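Local coordinates for protein cytolethal distending toxin subunit A (Haemophilus ducreyi, PDB 1SR4) that probably pairs with CdtC as a lectin-like heterodimer that delivers the genotoxic subunit CdtB into host cells, at residues Y109-N114 and G118-A123. Numbering follows the deposited sequence.
Sequences YFRFVN and GTCVEA
V113 and C120 form the single beta bridge between 109-114 and 118-123, and two backbone bonds frame it. N114 N donates to T119 O at 2.7 Å, almost straight at 173°; V121 N reaches F112 O at 3.0 Å, in the carbonyl plane. Two CA-H...O contacts, C120 CA on F112 O and V113 CA on T119 O, add a second approach to each acceptor. Toward the turn, G118 N bonds to N114 O at 2.9 Å, with the donor standing above the carbonyl plane.

Beyond the bridge the strands splay: the N-to-C directions of the short strand segments make 128°, well short of antiparallel, and direct pairing gives way to water 1, which accepts from F112 N and donates to V121 O at 2.7 Å.

Side chains pack on both flanks. V113 CG1 stands anti to the backbone N (chi1 -169°), which puts CG2 beside that N and 3.8 Å from C120 SG, and R111 CD lies at 4.0 Å from the same sulfur. On the F112 side, V121 CG2 meets F112 CB at 3.7 Å, while the F112 side chain, whose end leads away from 118-123, packs on M101 of strand 99-103.

The second shell fixes these groups: C120 is disulfide-bonded to C133, R111 makes a salt bridge to E102, T119 OG1 bonds to H130, and N114 ND2 bonds to I96 O while its OD1 accepts from L117 N. Strand 110-114 pairs with 99-103, and strand 120-124 with 127-131, so the contact links two hairpins of the ricin-type beta-trefoil. Its chemistry implies a junction specified mainly by backbone polar groups, with one water satisfying the amide and carbonyl where the strands diverge.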
loop_
_atom_site.group_PDB
_atom_site.type_symbol
_atom_site.label_atom_id
_atom_site.label_comp_id
_atom_site.label_asym_id
_atom_site.label_seq_id
_atom_site.Cartn_x
_atom_site.Cartn_y
_atom_site.Cartn_z
ATOM N N TYR A 109 9.526 9.602 10.163
ATOM C CA TYR A 109 8.553 10.681 10.298
ATOM C C TYR A 109 8.117 11.216 8.937
ATOM O O TYR A 109 8.816 11.054 7.920
ATOM C CB TYR A 109 9.102 11.843 11.126
ATOM C CG TYR A 109 9.592 11.473 12.512
ATOM C CD1 TYR A 109 9.089 10.362 13.189
ATOM C CD2 TYR A 109 10.545 12.261 13.154
ATOM C CE1 TYR A 109 9.528 10.045 14.474
ATOM C CE2 TYR A 109 10.986 11.960 14.434
ATOM C CZ TYR A 109 10.474 10.851 15.088
ATOM O OH TYR A 109 10.907 10.575 16.363
ATOM N N PHE A 110 6.958 11.864 8.931
ATOM C CA PHE A 110 6.399 12.432 7.718
ATOM C C PHE A 110 5.964 13.868 7.930
ATOM O O PHE A 110 5.711 14.308 9.062
ATOM C CB PHE A 110 5.186 11.613 7.278
ATOM C CG PHE A 110 5.527 10.213 6.877
ATOM C CD1 PHE A 110 6.055 9.951 5.615
ATOM C CD2 PHE A 110 5.357 9.155 7.775
ATOM C CE1 PHE A 110 6.413 8.653 5.239
ATOM C CE2 PHE A 110 5.713 7.851 7.412
ATOM C CZ PHE A 110 6.243 7.605 6.135
ATOM N N ARG A 111 5.892 14.595 6.828
ATOM C CA ARG A 111 5.433 15.966 6.853
ATOM C C ARG A 111 4.384 16.056 5.752
ATOM O O ARG A 111 4.379 15.237 4.819
ATOM C CB ARG A 111 6.570 16.925 6.594
ATOM C CG ARG A 111 7.027 16.963 5.173
ATOM C CD ARG A 111 7.823 18.216 4.978
ATOM N NE ARG A 111 8.308 18.375 3.617
ATOM C CZ ARG A 111 9.137 19.343 3.251
ATOM N NH1 ARG A 111 9.552 20.222 4.154
ATOM N NH2 ARG A 111 9.562 19.414 1.997
ATOM N N PHE A 112 3.495 17.038 5.866
ATOM C CA PHE A 112 2.404 17.224 4.914
ATOM C C PHE A 112 2.432 18.603 4.264
ATOM O O PHE A 112 2.318 19.622 4.943
ATOM C CB PHE A 112 1.071 17.017 5.634
ATOM C CG PHE A 112 0.908 15.635 6.212
ATOM C CD1 PHE A 112 0.306 14.624 5.469
ATOM C CD2 PHE A 112 1.395 15.339 7.486
ATOM C CE1 PHE A 112 0.193 13.339 5.986
ATOM C CE2 PHE A 112 1.287 14.051 8.017
ATOM C CZ PHE A 112 0.685 13.049 7.266
ATOM N N VAL A 113 2.562 18.614 2.944
ATOM C CA VAL A 113 2.630 19.848 2.165
ATOM C C VAL A 113 1.302 20.109 1.445
ATOM O O VAL A 113 0.819 19.268 0.691
ATOM C CB VAL A 113 3.764 19.739 1.135
ATOM C CG1 VAL A 113 4.039 21.117 0.481
ATOM C CG2 VAL A 113 5.024 19.201 1.836
ATOM N N ASN A 114 0.719 21.280 1.662
ATOM C CA ASN A 114 -0.562 21.599 1.030
ATOM C C ASN A 114 -0.454 21.677 -0.487
ATOM O O ASN A 114 0.461 22.311 -1.012
ATOM C CB ASN A 114 -1.107 22.916 1.578
ATOM C CG ASN A 114 -2.580 23.101 1.266
ATOM O OD1 ASN A 114 -2.952 23.781 0.304
ATOM N ND2 ASN A 114 -3.429 22.476 2.073
ATOM N N GLY A 118 1.221 25.136 -0.667
ATOM C CA GLY A 118 2.624 24.816 -0.493
ATOM C C GLY A 118 3.118 24.950 0.936
ATOM O O GLY A 118 4.313 24.836 1.189
ATOM N N THR A 119 2.216 25.208 1.873
ATOM C CA THR A 119 2.621 25.319 3.277
ATOM C C THR A 119 2.580 23.931 3.932
ATOM O O THR A 119 2.060 22.967 3.352
ATOM C CB THR A 119 1.709 26.306 4.064
ATOM O OG1 THR A 119 0.331 25.997 3.830
ATOM C CG2 THR A 119 1.965 27.745 3.612
ATOM N N CYS A 120 3.126 23.829 5.138
ATOM C CA CYS A 120 3.186 22.553 5.853
ATOM C C CYS A 120 2.350 22.501 7.116
ATOM O O CYS A 120 2.197 23.521 7.812
ATOM C CB CYS A 120 4.640 22.237 6.219
ATOM S SG CYS A 120 5.573 21.536 4.831
ATOM N N VAL A 121 1.825 21.307 7.412
ATOM C CA VAL A 121 1.031 21.092 8.616
ATOM C C VAL A 121 2.032 21.256 9.743
ATOM O O VAL A 121 3.154 20.746 9.650
ATOM C CB VAL A 121 0.433 19.658 8.684
ATOM C CG1 VAL A 121 -0.072 19.376 10.095
ATOM C CG2 VAL A 121 -0.737 19.506 7.657
ATOM N N GLU A 122 1.638 21.956 10.805
ATOM C CA GLU A 122 2.545 22.190 11.937
ATOM C C GLU A 122 1.823 22.130 13.292
ATOM O O GLU A 122 0.774 22.754 13.472
ATOM C CB GLU A 122 3.203 23.566 11.785
ATOM C CG GLU A 122 4.312 23.820 12.801
ATOM C CD GLU A 122 5.042 25.127 12.577
ATOM O OE1 GLU A 122 5.326 25.479 11.405
ATOM O OE2 GLU A 122 5.352 25.800 13.591
ATOM N N ALA A 123 2.375 21.374 14.240
ATOM C CA ALA A 123 1.777 21.283 15.563
ATOM C C ALA A 123 2.050 22.618 16.250
ATOM O O ALA A 123 3.193 23.098 16.262
ATOM C CB ALA A 123 2.417 20.149 16.368
HETATM O O HOH W 1 4.024 18.667 8.142
#